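Local coordinates for neutral ceramidase (Pseudomonas aeruginosa, PDB 2ZWS), which catalyses the zinc-dependent hydrolysis of the N-acyl linkage of ceramides to sphingosine and free fatty acid, and also the reverse synthesis, at residues A[418-423]-A[470-475]. Residues are numbered along the deposited sequence; the frame is centred on the assembly and turned at random.
Sequences VRIRRA and WTQAAY
The amide of Gln472 is flanked at its nitrogen by aliphatic carbon from two successive residues: Arg419 CB lies off one side of the amide plane, 3.6 Å from Gln472 NE2, while Ile420 CG1 approaches the same nitrogen from the other side, at 3.5 Å. Neither is a polar partner; NE2 donates to the carbonyl O of Ala416 and to OE1 of Gln476, one acceptor on each helix, which fixes the rotation of the amide in this conformer, one of two deposited. The guanidinium of Arg419 stands obliquely to Gln472 OE1, and a water bridges the two, donating to Gln472 OE1 at 2.7 Å and accepting from Arg419 NH2 at 3.0 Å. Salt bridges from NE to Asp170 and from NH1 to Glu453 hold that extended arginine.

Helix 414-428 links the parallel strands 403-407 and 435-439 in a beta-alpha-beta crossover, and the start of helix 471-488 runs beside it, the short axes 10.2 Å apart and crossing at -26°. Gln472 spans this interface to its acceptor on Ala416: with CG anti to its backbone nitrogen (chi1 -170°) and the chain then bent, it lies alongside the side chain of Ile420, the two running antiparallel.

Farther along, Ile420 CD1 reaches Tyr475 CB at 3.8 Å. The tyrosine ring turns its back on segment 418-423 and meets Phe412 edge-to-face, next in sequence to the zinc ligand Glu411; the side chain of Tyr475 lies about 14 Å from the zinc ion.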
loop_
_atom_site.group_PDB
_atom_site.type_symbol
_atom_site.label_atom_id
_atom_site.label_comp_id
_atom_site.label_asym_id
_atom_site.label_seq_id
_atom_site.Cartn_x
_atom_site.Cartn_y
_atom_site.Cartn_z
ATOM N N VAL A 418 8.652 11.483 -14.322
ATOM C CA VAL A 418 8.438 12.768 -15.000
ATOM C C VAL A 418 8.641 12.656 -16.518
ATOM O O VAL A 418 7.863 13.199 -17.288
ATOM C CB VAL A 418 9.309 13.911 -14.404
ATOM C CG1 VAL A 418 9.220 15.165 -15.282
ATOM C CG2 VAL A 418 8.845 14.221 -12.995
ATOM N N ARG A 419 9.686 11.958 -16.946
ATOM C CA ARG A 419 9.914 11.803 -18.395
ATOM C C ARG A 419 8.730 11.089 -19.085
ATOM O O ARG A 419 8.322 11.446 -20.202
ATOM C CB ARG A 419 11.214 11.056 -18.667
ATOM C CG ARG A 419 12.440 11.965 -18.548
ATOM C CD ARG A 419 13.656 11.170 -18.927
ATOM N NE ARG A 419 14.877 11.795 -18.443
ATOM C CZ ARG A 419 16.064 11.212 -18.533
ATOM N NH1 ARG A 419 17.152 11.834 -18.063
ATOM N NH2 ARG A 419 16.160 10.014 -19.100
ATOM N N ILE A 420 8.170 10.093 -18.408
ATOM C CA ILE A 420 7.036 9.361 -18.978
ATOM C C ILE A 420 5.795 10.252 -19.014
ATOM O O ILE A 420 5.115 10.330 -20.025
ATOM C CB ILE A 420 6.773 8.055 -18.226
ATOM C CG1 ILE A 420 7.987 7.126 -18.395
ATOM C CG2 ILE A 420 5.509 7.388 -18.762
ATOM C CD1 ILE A 420 7.934 5.841 -17.577
ATOM N N ARG A 421 5.550 10.973 -17.925
ATOM C CA ARG A 421 4.455 11.923 -17.858
ATOM C C ARG A 421 4.510 12.928 -19.013
ATOM O O ARG A 421 3.508 13.151 -19.698
ATOM C CB ARG A 421 4.533 12.664 -16.535
ATOM C CG ARG A 421 3.213 12.822 -15.842
ATOM C CD ARG A 421 3.384 13.820 -14.727
ATOM N NE ARG A 421 4.352 13.378 -13.732
ATOM C CZ ARG A 421 4.876 14.163 -12.783
ATOM N NH1 ARG A 421 4.565 15.460 -12.701
ATOM N NH2 ARG A 421 5.718 13.636 -11.897
ATOM N N ARG A 422 5.684 13.521 -19.226
ATOM C CA ARG A 422 5.906 14.496 -20.308
ATOM C C ARG A 422 5.608 13.891 -21.670
ATOM O O ARG A 422 4.983 14.521 -22.526
ATOM C CB ARG A 422 7.351 14.985 -20.310
ATOM C CG ARG A 422 7.688 15.954 -19.203
ATOM C CD ARG A 422 9.180 16.234 -19.151
ATOM N NE ARG A 422 9.444 17.203 -18.100
ATOM C CZ ARG A 422 10.631 17.445 -17.563
ATOM N NH1 ARG A 422 11.707 16.773 -17.956
ATOM N NH2 ARG A 422 10.723 18.359 -16.609
ATOM N N ALA A 423 6.114 12.674 -21.877
ATOM C CA ALA A 423 5.987 12.011 -23.177
ATOM C C ALA A 423 4.520 11.681 -23.462
ATOM O O ALA A 423 4.030 11.869 -24.578
ATOM C CB ALA A 423 6.837 10.776 -23.212
ATOM N N TRP A 470 18.087 0.290 -20.010
ATOM C CA TRP A 470 17.001 0.829 -20.827
ATOM C C TRP A 470 15.615 0.475 -20.296
ATOM O O TRP A 470 14.627 0.644 -21.002
ATOM C CB TRP A 470 17.159 0.413 -22.297
ATOM C CG TRP A 470 18.504 0.862 -22.833
ATOM C CD1 TRP A 470 19.564 0.073 -23.134
ATOM C CD2 TRP A 470 18.924 2.212 -23.028
ATOM N NE1 TRP A 470 20.625 0.850 -23.549
ATOM C CE2 TRP A 470 20.257 2.168 -23.490
ATOM C CE3 TRP A 470 18.297 3.459 -22.877
ATOM C CZ2 TRP A 470 20.985 3.330 -23.809
ATOM C CZ3 TRP A 470 19.021 4.619 -23.189
ATOM C CH2 TRP A 470 20.351 4.537 -23.654
ATOM N N THR A 471 15.555 0.033 -19.044
ATOM C CA THR A 471 14.263 -0.233 -18.385
ATOM C C THR A 471 13.326 0.981 -18.464
ATOM O O THR A 471 12.130 0.849 -18.826
ATOM C CB THR A 471 14.464 -0.700 -16.927
ATOM O OG1 THR A 471 15.256 -1.895 -16.916
ATOM C CG2 THR A 471 13.122 -0.986 -16.250
ATOM N N GLN A 472 13.843 2.169 -18.136
ATOM C CA GLN A 472 12.999 3.359 -18.158
ATOM C C GLN A 472 12.494 3.649 -19.567
ATOM O O GLN A 472 11.325 3.989 -19.751
ATOM C CB GLN A 472 13.742 4.570 -17.586
ATOM C CG GLN A 472 12.875 5.824 -17.324
ATOM C CD GLN A 472 12.586 6.651 -18.572
ATOM O OE1 GLN A 472 13.341 6.607 -19.552
ATOM N NE2 GLN A 472 11.490 7.427 -18.543
ATOM N N ALA A 473 13.391 3.537 -20.548
ATOM C CA ALA A 473 13.074 3.779 -21.964
ATOM C C ALA A 473 11.957 2.831 -22.420
ATOM O O ALA A 473 11.023 3.258 -23.128
ATOM C CB ALA A 473 14.333 3.583 -22.814
ATOM N N ALA A 474 12.029 1.580 -21.971
ATOM C CA ALA A 474 10.985 0.571 -22.289
ATOM C C ALA A 474 9.634 1.023 -21.759
ATOM O O ALA A 474 8.626 0.985 -22.491
ATOM C CB ALA A 474 11.328 -0.791 -21.689
ATOM N N TYR A 475 9.598 1.429 -20.485
ATOM C CA TYR A 475 8.315 1.899 -19.924
ATOM C C TYR A 475 7.810 3.136 -20.661
ATOM O O TYR A 475 6.620 3.270 -20.900
ATOM C CB TYR A 475 8.452 2.190 -18.444
ATOM C CG TYR A 475 8.362 0.985 -17.553
ATOM C CD1 TYR A 475 7.134 0.358 -17.314
ATOM C CD2 TYR A 475 9.499 0.487 -16.907
ATOM C CE1 TYR A 475 7.044 -0.738 -16.471
ATOM C CE2 TYR A 475 9.424 -0.587 -16.045
ATOM C CZ TYR A 475 8.179 -1.205 -15.825
ATOM O OH TYR A 475 8.056 -2.270 -14.961
HETATM O O HOH W 1 14.264 8.634 -20.988
#